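Local coordinates for DBF2 kinase activator protein MOB1 (PDB 2HJN), which activates the protein kinase Dbf2 by binding to it, which Dbf2 needs for phosphorylation by Cdc15 in the mitotic exit network of budding yeast, at residues 49-57 / 225-233; 101-112 / 179-188. All coordinates share one frame; numbering follows the deposited sequence.

Contact 1 (49-57 / 225-233)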
ATOM      1  N   ILE A  49       3.176  19.832  16.194  1.00 30.44           N
ATOM      2  CA  ILE A  49       2.181  19.885  15.128  1.00 30.38           C
ATOM      3  C   ILE A  49       2.568  20.863  13.973  1.00 29.41           C
ATOM      4  O   ILE A  49       2.483  20.485  12.808  1.00 27.33           O
ATOM      5  CB  ILE A  49       0.721  20.033  15.722  1.00 30.69           C
ATOM      6  CG1 ILE A  49      -0.331  19.610  14.697  1.00 31.80           C
ATOM      7  CG2 ILE A  49       0.508  21.405  16.316  1.00 32.06           C
ATOM      8  CD1 ILE A  49      -0.087  18.185  14.169  1.00 30.23           C
ATOM      9  N   LYS A  50       3.060  22.073  14.286  1.00 29.04           N
ATOM     10  CA  LYS A  50       3.491  23.006  13.220  1.00 29.52           C
ATOM     11  C   LYS A  50       4.503  22.381  12.246  1.00 28.81           C
ATOM     12  O   LYS A  50       4.378  22.571  11.051  1.00 28.63           O
ATOM     13  CB  LYS A  50       4.038  24.353  13.786  1.00 28.85           C
ATOM     14  N   GLN A  51       5.498  21.673  12.781  1.00 29.19           N
ATOM     15  CA  GLN A  51       6.472  20.904  11.998  1.00 29.85           C
ATOM     16  C   GLN A  51       5.759  19.833  11.161  1.00 28.80           C
ATOM     17  O   GLN A  51       6.001  19.705   9.958  1.00 27.69           O
ATOM     18  CB  GLN A  51       7.519  20.231  12.901  1.00 30.62           C
ATOM     19  CG  GLN A  51       8.726  21.124  13.338  1.00 35.87           C
ATOM     20  CD  GLN A  51       9.043  20.995  14.838  1.00 40.14           C
ATOM     21  OE1 GLN A  51       9.150  19.894  15.389  1.00 43.14           O
ATOM     22  NE2 GLN A  51       9.180  22.131  15.501  1.00 44.84           N
ATOM     23  N   ILE A  52       4.886  19.064  11.798  1.00 27.46           N
ATOM     24  CA  ILE A  52       4.183  18.032  11.050  1.00 28.02           C
ATOM     25  C   ILE A  52       3.410  18.589   9.837  1.00 28.18           C
ATOM     26  O   ILE A  52       3.561  18.064   8.722  1.00 28.39           O
ATOM     27  CB  ILE A  52       3.332  17.128  11.961  1.00 28.41           C
ATOM     28  CG1 ILE A  52       4.279  16.238  12.788  1.00 28.30           C
ATOM     29  CG2 ILE A  52       2.294  16.341  11.104  1.00 25.98           C
ATOM     30  CD1 ILE A  52       3.790  15.910  14.191  1.00 33.38           C
ATOM     31  N   VAL A  53       2.626  19.654  10.031  1.00 28.08           N
ATOM     32  CA  VAL A  53       1.853  20.243   8.911  1.00 28.20           C
ATOM     33  C   VAL A  53       2.714  20.822   7.744  1.00 28.19           C
ATOM     34  O   VAL A  53       2.320  20.755   6.567  1.00 28.17           O
ATOM     35  CB  VAL A  53       0.795  21.273   9.414  1.00 29.07           C
ATOM     36  CG1 VAL A  53       0.103  21.981   8.238  1.00 28.00           C
ATOM     37  CG2 VAL A  53      -0.259  20.583  10.323  1.00 28.75           C
ATOM     38  N   GLU A  54       3.871  21.398   8.059  1.00 27.43           N
ATOM     39  CA  GLU A  54       4.748  21.945   7.031  1.00 26.90           C
ATOM     40  C   GLU A  54       5.423  20.868   6.188  1.00 27.00           C
ATOM     41  O   GLU A  54       5.580  21.027   4.994  1.00 26.65           O
ATOM     42  CB  GLU A  54       5.791  22.810   7.669  1.00 27.61           C
HETATM   43  N   MSE A  55       5.873  19.800   6.832  1.00 27.21           N
HETATM   44  CA  MSE A  55       6.337  18.580   6.144  1.00 30.33           C
HETATM   45  C   MSE A  55       5.293  17.985   5.198  1.00 26.73           C
HETATM   46  O   MSE A  55       5.647  17.524   4.110  1.00 24.34           O
HETATM   47  CB  MSE A  55       6.701  17.522   7.193  1.00 29.95           C
HETATM   48  CG  MSE A  55       7.153  16.173   6.651  1.00 33.53           C
HETATM   49 SE   MSE A  55       7.411  14.977   8.195  1.00 42.35          SE
HETATM   50  CE  MSE A  55       5.752  15.273   9.119  1.00 34.54           C
ATOM     51  N   THR A  56       4.027  17.966   5.646  1.00 24.92           N
ATOM     52  CA  THR A  56       2.904  17.499   4.826  1.00 24.93           C
ATOM     53  C   THR A  56       2.647  18.317   3.555  1.00 24.26           C
ATOM     54  O   THR A  56       2.423  17.763   2.477  1.00 23.83           O
ATOM     55  CB  THR A  56       1.593  17.424   5.632  1.00 25.21           C
ATOM     56  OG1 THR A  56       1.700  16.370   6.601  1.00 26.72           O
ATOM     57  CG2 THR A  56       0.418  17.124   4.704  1.00 26.37           C
ATOM     58  N   LEU A  57       2.651  19.631   3.686  1.00 23.13           N
ATOM     59  CA  LEU A  57       2.416  20.487   2.525  1.00 23.27           C
ATOM     60  C   LEU A  57       3.648  20.422   1.592  1.00 22.85           C
ATOM     61  O   LEU A  57       3.501  20.339   0.382  1.00 22.59           O
ATOM     62  CB  LEU A  57       2.157  21.940   2.978  1.00 24.35           C
ATOM     63  CG  LEU A  57       0.897  22.233   3.811  1.00 26.04           C
ATOM     64  CD1 LEU A  57       0.858  23.688   4.333  1.00 27.85           C
ATOM     65  CD2 LEU A  57      -0.313  21.935   2.955  1.00 29.36           C
ATOM     66  N   PRO A 225      -5.185  17.092  16.909  1.00 27.46           N
ATOM     67  CA  PRO A 225      -3.960  17.754  16.468  1.00 27.03           C
ATOM     68  C   PRO A 225      -3.930  18.067  14.967  1.00 26.62           C
ATOM     69  O   PRO A 225      -3.084  18.872  14.540  1.00 27.12           O
ATOM     70  CB  PRO A 225      -2.867  16.722  16.820  1.00 27.03           C
ATOM     71  CG  PRO A 225      -3.579  15.402  16.608  1.00 26.87           C
ATOM     72  CD  PRO A 225      -4.970  15.648  17.154  1.00 27.30           C
ATOM     73  N   LEU A 226      -4.808  17.450  14.167  1.00 24.81           N
ATOM     74  CA  LEU A 226      -4.768  17.682  12.726  1.00 24.09           C
ATOM     75  C   LEU A 226      -5.647  18.891  12.236  1.00 22.89           C
ATOM     76  O   LEU A 226      -5.791  19.100  11.043  1.00 21.25           O
ATOM     77  CB  LEU A 226      -5.037  16.386  11.919  1.00 24.28           C
ATOM     78  CG  LEU A 226      -4.062  15.181  11.990  1.00 23.64           C
ATOM     79  CD1 LEU A 226      -4.448  14.122  10.961  1.00 24.08           C
ATOM     80  CD2 LEU A 226      -2.595  15.614  11.783  1.00 22.94           C
ATOM     81  N   LEU A 227      -6.207  19.668  13.158  1.00 22.48           N
ATOM     82  CA  LEU A 227      -7.067  20.813  12.761  1.00 23.12           C
ATOM     83  C   LEU A 227      -6.499  21.707  11.671  1.00 23.07           C
ATOM     84  O   LEU A 227      -7.216  22.006  10.740  1.00 22.54           O
ATOM     85  CB  LEU A 227      -7.521  21.669  13.959  1.00 24.16           C
ATOM     86  CG  LEU A 227      -8.519  22.740  13.493  1.00 23.18           C
ATOM     87  CD1 LEU A 227      -9.830  22.074  13.019  1.00 19.63           C
ATOM     88  CD2 LEU A 227      -8.768  23.801  14.533  1.00 26.44           C
ATOM     89  N   GLU A 228      -5.219  22.114  11.772  1.00 23.84           N
ATOM     90  CA  GLU A 228      -4.566  22.959  10.742  1.00 24.54           C
ATOM     91  C   GLU A 228      -4.418  22.230   9.429  1.00 24.25           C
ATOM     92  O   GLU A 228      -4.587  22.807   8.340  1.00 24.18           O
ATOM     93  CB  GLU A 228      -3.157  23.441  11.191  1.00 24.97           C
ATOM     94  CG  GLU A 228      -2.452  24.367  10.150  1.00 24.38           C
ATOM     95  CD  GLU A 228      -1.108  24.928  10.615  1.00 26.31           C
ATOM     96  OE1 GLU A 228      -0.647  24.554  11.714  1.00 30.87           O
ATOM     97  OE2 GLU A 228      -0.486  25.745   9.885  1.00 27.35           O
ATOM     98  N   LEU A 229      -4.085  20.947   9.525  1.00 24.24           N
ATOM     99  CA  LEU A 229      -3.998  20.099   8.328  1.00 24.00           C
ATOM    100  C   LEU A 229      -5.337  20.110   7.571  1.00 23.21           C
ATOM    101  O   LEU A 229      -5.391  20.320   6.336  1.00 22.44           O
ATOM    102  CB  LEU A 229      -3.598  18.668   8.769  1.00 24.84           C
ATOM    103  CG  LEU A 229      -2.717  17.782   7.904  1.00 26.29           C
ATOM    104  CD1 LEU A 229      -3.513  17.402   6.743  1.00 31.80           C
ATOM    105  CD2 LEU A 229      -1.517  18.555   7.433  1.00 28.93           C
ATOM    106  N   VAL A 230      -6.419  19.864   8.316  1.00 22.99           N
ATOM    107  CA  VAL A 230      -7.763  19.861   7.736  1.00 24.18           C
ATOM    108  C   VAL A 230      -8.034  21.241   7.110  1.00 25.24           C
ATOM    109  O   VAL A 230      -8.577  21.322   6.004  1.00 24.64           O
ATOM    110  CB  VAL A 230      -8.868  19.543   8.779  1.00 23.54           C
ATOM    111  CG1 VAL A 230     -10.249  19.544   8.105  1.00 25.09           C
ATOM    112  CG2 VAL A 230      -8.615  18.214   9.484  1.00 23.16           C
HETATM  113  N   MSE A 231      -7.683  22.306   7.833  1.00 26.42           N
HETATM  114  CA  MSE A 231      -7.803  23.703   7.309  1.00 29.78           C
HETATM  115  C   MSE A 231      -7.057  23.894   5.972  1.00 30.07           C
HETATM  116  O   MSE A 231      -7.547  24.592   5.093  1.00 30.96           O
HETATM  117  CB  MSE A 231      -7.283  24.744   8.329  1.00 30.07           C
HETATM  118  CG  MSE A 231      -8.074  24.914   9.609  1.00 34.91           C
HETATM  119 SE   MSE A 231      -9.809  25.755   9.304  1.00 51.12          SE
HETATM  120  CE  MSE A 231     -10.995  24.154   9.205  1.00 47.22           C
ATOM    121  N   GLU A 232      -5.888  23.273   5.812  1.00 30.86           N
ATOM    122  CA  GLU A 232      -5.104  23.412   4.560  1.00 31.80           C
ATOM    123  C   GLU A 232      -5.520  22.445   3.430  1.00 34.34           C
ATOM    124  O   GLU A 232      -5.690  22.864   2.270  1.00 33.46           O
ATOM    125  CB  GLU A 232      -3.604  23.263   4.820  1.00 31.27           C
ATOM    126  CG  GLU A 232      -2.932  24.393   5.648  1.00 27.56           C
ATOM    127  CD  GLU A 232      -2.812  25.723   4.888  1.00 27.22           C
ATOM    128  OE1 GLU A 232      -2.706  25.725   3.627  1.00 19.91           O
ATOM    129  OE2 GLU A 232      -2.817  26.769   5.579  1.00 23.78           O
ATOM    130  N   LEU A 233      -5.678  21.164   3.790  1.00 36.92           N
ATOM    131  CA  LEU A 233      -5.979  20.085   2.833  1.00 39.69           C
ATOM    132  C   LEU A 233      -7.380  20.157   2.280  1.00 41.24           C
ATOM    133  O   LEU A 233      -7.564  20.011   1.063  1.00 42.35           O
ATOM    134  CB  LEU A 233      -5.795  18.672   3.440  1.00 38.88           C
ATOM    135  CG  LEU A 233      -4.434  18.042   3.701  1.00 39.77           C
ATOM    136  CD1 LEU A 233      -4.477  16.552   3.318  1.00 37.86           C
ATOM    137  CD2 LEU A 233      -3.282  18.755   3.000  1.00 39.23           C
TER
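Val53 turns both methyls onto the helix 227-233: chi1 of 174° sets CG1 opposite the backbone N and leaves CG2 beside it. Val53 CG2 then packs on Leu229 CD2 at 3.7 Å, the two side chains sliding past each other in opposite directions. Val53 CG1 lies 4.0 Å from Glu228 CD. The Glu228 chain is extended and crosses Val53 at an oblique angle, with CG and the carboxylate carbon CD both against Val53 CG1.

Leu229 CD2 is shared. Besides Val53 it meets Thr56, tip to tip, with Thr56 CG2 at 3.6 Å. The hydroxyl of Thr56 turns back along its own helix and makes a weak bond to Ile52 O. The methyl is the part of Thr56 nearest the leucine. One turn after Val53, Leu57 crosses Glu232 at about a right angle, and Leu57 CD2 sits 4.0 Å from Glu232 CB. Leu57 CD2 also comes within 4.4 Å of Leu233 CD2. At the other end Ile49 CD1 reaches Leu226 CD2 at 4.3 Å and also touches the ring of Pro225.

The contact is therefore apolar in its middle. Glu228 and Glu232 line an exposed margin, Glu232 mainly through CB and CG and Glu228 through CG and its carboxylate carbon. The two helices run in nearly the same direction, at 27° to each other. Their axes come to 9.8 Å, and Val53 and Leu229 form the nearest backbone pair.

The inner side is covered by two longer helices. Phe205 of helix 198-214 lies against Leu226, Leu229 and Leu233, while Asn202 touches Thr56. Tyr185 of helix 165-187 meets Thr56 and Leu226, and Pro225 rests on Tyr115 and Tyr117 of strand 115-117.

Contact 2 (101-112 / 179-188). With ZN (zinc ion), chain B; SO4 (sulfate ion), chain C.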
ATOM      1  N   CYS A 101       5.773   0.215  12.793  1.00 15.28           N
ATOM      2  CA  CYS A 101       4.962   0.504  13.993  1.00 14.52           C
ATOM      3  C   CYS A 101       4.806  -0.773  14.837  1.00 14.00           C
ATOM      4  O   CYS A 101       3.977  -1.637  14.571  1.00 13.25           O
ATOM      5  CB  CYS A 101       3.619   1.101  13.594  1.00 13.32           C
ATOM      6  SG  CYS A 101       2.573   1.590  14.960  1.00 13.49           S
ATOM      7  N   SER A 102       5.653  -0.879  15.856  1.00 15.31           N
ATOM      8  CA  SER A 102       5.654  -2.007  16.802  1.00 15.42           C
ATOM      9  C   SER A 102       5.443  -1.512  18.250  1.00 15.57           C
ATOM     10  O   SER A 102       5.482  -0.326  18.514  1.00 13.76           O
ATOM     11  CB  SER A 102       6.998  -2.774  16.742  1.00 16.03           C
ATOM     12  OG  SER A 102       8.033  -2.010  17.353  1.00 14.97           O
ATOM     13  N   PRO A 103       5.194  -2.445  19.198  1.00 16.20           N
ATOM     14  CA  PRO A 103       5.062  -2.007  20.572  1.00 16.97           C
ATOM     15  C   PRO A 103       6.333  -1.367  21.148  1.00 18.18           C
ATOM     16  O   PRO A 103       6.225  -0.662  22.160  1.00 18.80           O
ATOM     17  CB  PRO A 103       4.756  -3.291  21.319  1.00 16.64           C
ATOM     18  CG  PRO A 103       4.176  -4.150  20.376  1.00 17.28           C
ATOM     19  CD  PRO A 103       4.931  -3.889  19.082  1.00 15.44           C
ATOM     20  N   GLN A 104       7.500  -1.594  20.522  1.00 18.41           N
ATOM     21  CA  GLN A 104       8.754  -0.878  20.931  1.00 19.94           C
ATOM     22  C   GLN A 104       8.943   0.479  20.307  1.00 19.15           C
ATOM     23  O   GLN A 104       9.459   1.383  20.965  1.00 17.63           O
ATOM     24  CB  GLN A 104      10.004  -1.764  20.759  1.00 20.34           C
ATOM     25  CG  GLN A 104       9.747  -3.146  21.398  1.00 27.84           C
ATOM     26  CD  GLN A 104       9.865  -3.135  22.917  1.00 35.47           C
ATOM     27  OE1 GLN A 104       8.884  -3.377  23.661  1.00 37.49           O
ATOM     28  NE2 GLN A 104      11.080  -2.843  23.395  1.00 36.44           N
ATOM     29  N   THR A 105       8.524   0.684  19.048  1.00 17.58           N
ATOM     30  CA  THR A 105       8.618   2.066  18.507  1.00 17.50           C
ATOM     31  C   THR A 105       7.527   2.961  19.067  1.00 16.88           C
ATOM     32  O   THR A 105       7.759   4.144  19.323  1.00 16.74           O
ATOM     33  CB  THR A 105       8.546   2.134  16.932  1.00 18.37           C
ATOM     34  OG1 THR A 105       7.275   1.623  16.494  1.00 16.30           O
ATOM     35  CG2 THR A 105       9.684   1.307  16.323  1.00 17.49           C
ATOM     36  N   CYS A 106       6.335   2.403  19.229  1.00 15.85           N
ATOM     37  CA  CYS A 106       5.170   3.192  19.640  1.00 15.75           C
ATOM     38  C   CYS A 106       4.438   2.514  20.815  1.00 15.06           C
ATOM     39  O   CYS A 106       3.392   1.849  20.612  1.00 14.34           O
ATOM     40  CB  CYS A 106       4.204   3.464  18.428  1.00 15.81           C
ATOM     41  SG  CYS A 106       5.010   4.088  16.920  1.00 16.48           S
ATOM     42  N   PRO A 107       4.962   2.721  22.069  1.00 16.11           N
ATOM     43  CA  PRO A 107       4.373   2.123  23.260  1.00 15.95           C
ATOM     44  C   PRO A 107       2.989   2.647  23.703  1.00 16.27           C
ATOM     45  O   PRO A 107       2.382   2.029  24.566  1.00 16.11           O
ATOM     46  CB  PRO A 107       5.435   2.358  24.367  1.00 17.05           C
ATOM     47  CG  PRO A 107       6.322   3.411  23.879  1.00 16.79           C
ATOM     48  CD  PRO A 107       6.176   3.530  22.371  1.00 15.57           C
ATOM     49  N   ARG A 108       2.534   3.772  23.141  1.00 15.80           N
ATOM     50  CA  ARG A 108       1.241   4.335  23.425  1.00 17.44           C
ATOM     51  C   ARG A 108       0.627   4.786  22.086  1.00 16.47           C
ATOM     52  O   ARG A 108       1.341   5.181  21.146  1.00 16.31           O
ATOM     53  CB  ARG A 108       1.346   5.559  24.345  1.00 17.15           C
ATOM     54  CG  ARG A 108       1.777   5.283  25.793  1.00 18.26           C
ATOM     55  CD  ARG A 108       1.867   6.652  26.557  1.00 22.98           C
ATOM     56  NE  ARG A 108       2.738   7.620  25.863  1.00 33.73           N
ATOM     57  CZ  ARG A 108       2.619   8.956  25.914  1.00 38.48           C
ATOM     58  NH1 ARG A 108       1.640   9.527  26.625  1.00 38.31           N
ATOM     59  NH2 ARG A 108       3.483   9.728  25.236  1.00 39.40           N
HETATM   60  N   MSE A 109      -0.689   4.789  22.026  1.00 16.93           N
HETATM   61  CA  MSE A 109      -1.366   5.277  20.804  1.00 16.99           C
HETATM   62  C   MSE A 109      -1.433   6.802  20.910  1.00 17.35           C
HETATM   63  O   MSE A 109      -2.341   7.342  21.541  1.00 18.13           O
HETATM   64  CB  MSE A 109      -2.747   4.616  20.644  1.00 16.01           C
HETATM   65  CG  MSE A 109      -3.558   5.101  19.455  1.00 15.22           C
HETATM   66 SE   MSE A 109      -2.715   4.640  17.724  1.00 19.72          SE
HETATM   67  CE  MSE A 109      -4.338   5.119  16.776  1.00 19.85           C
ATOM     68  N   ILE A 110      -0.474   7.497  20.296  1.00 17.98           N
ATOM     69  CA  ILE A 110      -0.397   8.949  20.407  1.00 18.49           C
ATOM     70  C   ILE A 110      -0.438   9.672  19.054  1.00 19.21           C
ATOM     71  O   ILE A 110      -0.258   9.051  18.010  1.00 18.68           O
ATOM     72  CB  ILE A 110       0.814   9.396  21.258  1.00 18.12           C
ATOM     73  CG1 ILE A 110       2.138   8.985  20.569  1.00 18.58           C
ATOM     74  CG2 ILE A 110       0.699   8.724  22.659  1.00 19.66           C
ATOM     75  CD1 ILE A 110       3.385   9.423  21.235  1.00 20.48           C
ATOM     76  N   ALA A 111      -0.684  10.989  19.093  1.00 18.56           N
ATOM     77  CA  ALA A 111      -0.697  11.820  17.899  1.00 18.77           C
ATOM     78  C   ALA A 111      -0.087  13.077  18.412  1.00 19.94           C
ATOM     79  O   ALA A 111      -0.818  13.958  18.866  1.00 18.90           O
ATOM     80  CB  ALA A 111      -2.152  12.072  17.453  1.00 19.37           C
ATOM     81  N   THR A 112       1.246  13.126  18.354  1.00 21.17           N
ATOM     82  CA  THR A 112       2.110  13.947  19.213  1.00 23.49           C
ATOM     83  C   THR A 112       1.928  13.699  20.704  1.00 24.23           C
ATOM     84  O   THR A 112       0.984  13.027  21.112  1.00 24.32           O
ATOM     85  CB  THR A 112       1.941  15.460  18.993  1.00 22.71           C
ATOM     86  OG1 THR A 112       0.722  15.879  19.588  1.00 23.51           O
ATOM     87  CG2 THR A 112       1.958  15.830  17.461  1.00 25.96           C
ATOM     88  N   ARG A 179      -8.572   8.837  14.317  1.00 14.67           N
ATOM     89  CA  ARG A 179      -7.415   8.612  15.209  1.00 15.04           C
ATOM     90  C   ARG A 179      -6.271   7.812  14.524  1.00 14.49           C
ATOM     91  O   ARG A 179      -5.113   7.975  14.890  1.00 14.43           O
ATOM     92  CB  ARG A 179      -7.860   7.846  16.488  1.00 15.08           C
ATOM     93  CG  ARG A 179      -8.874   8.685  17.347  1.00 16.19           C
ATOM     94  CD  ARG A 179      -9.550   8.019  18.534  1.00 17.44           C
ATOM     95  NE  ARG A 179     -10.604   8.939  18.960  1.00 17.56           N
ATOM     96  CZ  ARG A 179     -11.750   8.604  19.528  1.00 19.15           C
ATOM     97  NH1 ARG A 179     -12.022   7.345  19.780  1.00 17.42           N
ATOM     98  NH2 ARG A 179     -12.630   9.563  19.862  1.00 18.26           N
ATOM     99  N   VAL A 180      -6.619   6.922  13.580  1.00 13.51           N
ATOM    100  CA  VAL A 180      -5.599   6.143  12.808  1.00 13.21           C
ATOM    101  C   VAL A 180      -4.869   7.077  11.858  1.00 13.14           C
ATOM    102  O   VAL A 180      -3.632   7.039  11.775  1.00 13.81           O
ATOM    103  CB  VAL A 180      -6.222   4.953  12.032  1.00 13.95           C
ATOM    104  CG1 VAL A 180      -5.110   4.156  11.320  1.00 14.16           C
ATOM    105  CG2 VAL A 180      -7.044   4.023  13.013  1.00 11.65           C
ATOM    106  N   TYR A 181      -5.604   7.934  11.155  1.00 13.83           N
ATOM    107  CA  TYR A 181      -4.934   8.968  10.319  1.00 15.51           C
ATOM    108  C   TYR A 181      -4.014   9.833  11.176  1.00 14.03           C
ATOM    109  O   TYR A 181      -2.888  10.156  10.748  1.00 13.42           O
ATOM    110  CB  TYR A 181      -5.947   9.918   9.636  1.00 16.27           C
ATOM    111  CG  TYR A 181      -6.561   9.415   8.348  1.00 17.90           C
ATOM    112  CD1 TYR A 181      -5.791   9.214   7.206  1.00 17.21           C
ATOM    113  CD2 TYR A 181      -7.938   9.183   8.272  1.00 18.76           C
ATOM    114  CE1 TYR A 181      -6.399   8.772   6.020  1.00 19.95           C
ATOM    115  CE2 TYR A 181      -8.530   8.756   7.127  1.00 20.38           C
ATOM    116  CZ  TYR A 181      -7.763   8.558   6.001  1.00 15.40           C
ATOM    117  OH  TYR A 181      -8.415   8.167   4.887  1.00 20.03           O
ATOM    118  N   ALA A 182      -4.479  10.181  12.380  1.00 12.50           N
ATOM    119  CA  ALA A 182      -3.672  11.062  13.253  1.00 12.94           C
ATOM    120  C   ALA A 182      -2.331  10.410  13.626  1.00 12.12           C
ATOM    121  O   ALA A 182      -1.267  11.072  13.626  1.00 12.63           O
ATOM    122  CB  ALA A 182      -4.457  11.503  14.521  1.00 13.15           C
ATOM    123  N   HIS A 183      -2.362   9.123  13.977  1.00 11.59           N
ATOM    124  CA  HIS A 183      -1.099   8.422  14.312  1.00 10.20           C
ATOM    125  C   HIS A 183      -0.127   8.357  13.103  1.00 10.52           C
ATOM    126  O   HIS A 183       1.101   8.507  13.263  1.00  9.68           O
ATOM    127  CB  HIS A 183      -1.370   7.009  14.877  1.00  9.37           C
ATOM    128  CG  HIS A 183      -0.126   6.327  15.353  1.00 11.64           C
ATOM    129  ND1 HIS A 183       0.612   6.786  16.425  1.00 10.50           N
ATOM    130  CD2 HIS A 183       0.591   5.316  14.802  1.00 13.07           C
ATOM    131  CE1 HIS A 183       1.712   6.062  16.538  1.00 13.95           C
ATOM    132  NE2 HIS A 183       1.724   5.164  15.562  1.00 12.84           N
ATOM    133  N   ILE A 184      -0.669   8.075  11.910  1.00 11.49           N
ATOM    134  CA  ILE A 184       0.150   7.961  10.691  1.00 13.35           C
ATOM    135  C   ILE A 184       0.894   9.257  10.405  1.00 13.02           C
ATOM    136  O   ILE A 184       2.099   9.253  10.193  1.00 13.42           O
ATOM    137  CB  ILE A 184      -0.686   7.518   9.385  1.00 12.78           C
ATOM    138  CG1 ILE A 184      -1.170   6.074   9.470  1.00 14.20           C
ATOM    139  CG2 ILE A 184       0.178   7.524   8.093  1.00 12.38           C
ATOM    140  CD1 ILE A 184      -2.309   5.767   8.503  1.00 12.42           C
ATOM    141  N   TYR A 185       0.156  10.376  10.396  1.00 14.61           N
ATOM    142  CA  TYR A 185       0.725  11.691  10.043  1.00 14.45           C
ATOM    143  C   TYR A 185       1.752  12.148  11.062  1.00 14.87           C
ATOM    144  O   TYR A 185       2.802  12.694  10.703  1.00 16.48           O
ATOM    145  CB  TYR A 185      -0.419  12.734  10.009  1.00 14.54           C
ATOM    146  CG  TYR A 185      -1.024  12.938   8.654  1.00 13.59           C
ATOM    147  CD1 TYR A 185      -2.330  12.507   8.383  1.00 12.37           C
ATOM    148  CD2 TYR A 185      -0.277  13.525   7.611  1.00 15.40           C
ATOM    149  CE1 TYR A 185      -2.893  12.678   7.113  1.00 13.26           C
ATOM    150  CE2 TYR A 185      -0.825  13.688   6.339  1.00 14.24           C
ATOM    151  CZ  TYR A 185      -2.138  13.261   6.094  1.00 14.87           C
ATOM    152  OH  TYR A 185      -2.726  13.445   4.840  1.00 13.97           O
ATOM    153  N   CYS A 186       1.437  11.981  12.356  1.00 15.59           N
ATOM    154  CA  CYS A 186       2.312  12.466  13.444  1.00 15.19           C
ATOM    155  C   CYS A 186       3.509  11.537  13.769  1.00 16.36           C
ATOM    156  O   CYS A 186       4.541  12.001  14.291  1.00 17.14           O
ATOM    157  CB  CYS A 186       1.521  12.766  14.717  1.00 14.75           C
ATOM    158  SG  CYS A 186       0.249  14.030  14.499  1.00 18.60           S
ATOM    159  N   HIS A 187       3.404  10.258  13.450  1.00 14.34           N
ATOM    160  CA  HIS A 187       4.493   9.340  13.774  1.00 14.77           C
ATOM    161  C   HIS A 187       5.108   8.497  12.659  1.00 13.94           C
ATOM    162  O   HIS A 187       6.206   7.935  12.843  1.00 13.19           O
ATOM    163  CB  HIS A 187       4.108   8.545  15.042  1.00 14.02           C
ATOM    164  CG  HIS A 187       3.821   9.461  16.204  1.00 17.18           C
ATOM    165  ND1 HIS A 187       4.824  10.084  16.904  1.00 15.07           N
ATOM    166  CD2 HIS A 187       2.660   9.980  16.677  1.00 13.74           C
ATOM    167  CE1 HIS A 187       4.297  10.872  17.823  1.00 17.54           C
ATOM    168  NE2 HIS A 187       2.984  10.849  17.683  1.00 15.02           N
ATOM    169  N   HIS A 188       4.445   8.431  11.492  1.00 13.52           N
ATOM    170  CA  HIS A 188       4.998   7.625  10.376  1.00 14.19           C
ATOM    171  C   HIS A 188       5.113   8.319   9.024  1.00 13.74           C
ATOM    172  O   HIS A 188       5.290   7.651   8.009  1.00 14.07           O
ATOM    173  CB  HIS A 188       4.224   6.291  10.260  1.00 13.69           C
ATOM    174  CG  HIS A 188       4.311   5.466  11.513  1.00 13.35           C
ATOM    175  ND1 HIS A 188       5.472   4.834  11.901  1.00 15.22           N
ATOM    176  CD2 HIS A 188       3.438   5.309  12.536  1.00 13.40           C
ATOM    177  CE1 HIS A 188       5.286   4.247  13.070  1.00 12.60           C
ATOM    178  NE2 HIS A 188       4.053   4.510  13.478  1.00 14.48           N
TER
HETATM  179 ZN    ZN B 315       3.356   3.809  15.293  1.00 15.36          ZN
HETATM  180  S   SO4 C 316     -15.731   7.203  21.007  1.00 34.19           S
HETATM  181  O1  SO4 C 316     -16.766   7.154  19.969  1.00 36.56           O
HETATM  182  O2  SO4 C 316     -15.278   8.604  21.076  1.00 35.14           O
HETATM  183  O3  SO4 C 316     -16.185   6.655  22.275  1.00 36.77           O
HETATM  184  O4  SO4 C 316     -14.566   6.383  20.724  1.00 37.16           O
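His183 and His188 point their NE2 atoms at one zinc ion from the helix side, and Cys101 and Cys106 bring their SG atoms to it from the loop. His183 NE2 and His188 NE2 each lie 2.1 Å from the zinc. The sulfurs are slightly longer, at 2.4 Å for Cys101 SG to zinc and 2.3 Å for Cys106 SG to zinc. Cys106 SG lies in the plane of the His183 ring, at its edge. Cys101 SG stands oblique to both imidazoles.

The opposite nitrogen of His183 fixes the turn of its ring. His183 ND1 donates to Ile110 O at 2.9 Å, with an N-H...O angle of 174° and the acceptor nearly in the ring plane. The carbonyl is thus a second-shell group that positions a zinc ligand, and it probably makes the imidazole a stronger donor to the metal. For His188 the matching role falls to Glu191, whose OE1 pairs with ND1.

This is the Cys2His2 zinc site of the Mob1/phocein fold. It joins the loop after helix 75-97 to the C-terminal end of helix 165-187. Before Cys106, Ser102 OG accepts from Thr105 N in an ST motif, and Ser102 N donates to Thr105 OG1.

Met109, a selenomethionine, bends at chi2 (65°) and crosses His183 obliquely, with Met109 SE 3.9 Å from His183 CG. Ile110 meets His187 at about a right angle, Ile110 CG1 lying 3.5 Å from His187 NE2. That same NE2 accepts from Thr112 N, which is tilted 24° from the ring plane. Ala111 packs its methyl on that of Ala182, and Thr112 CG2 meets Cys186 SG. At the far end a sulfate ion, probably from the crystallisation liquor, is hydrogen-bonded by Arg179 NH1 and NH2 and by Arg175.

In the fold
After strand 4-6, which pairs with strand 115-117, comes helix 49-58. Its partner is helix 227-233, so contact 1 closes a loop of 167 residues. Contact 2 is nested inside that loop. It opens after helix 75-97, at 101-112, and closes at the end of helix 165-187, with strand 115-117 and helix 132-147 in between. The chain then passes through helices 189-194 and 198-214 before returning to contact 1. The two contacts touch, although their centres are 16 Å apart. They meet at Tyr185, whose carbonyl oxygen lies against Ile52, and at Ala111 against Pro225. Helix 165-187 thus has the zinc-binding loop and the paired helices 49-58 and 227-233 as neighbours.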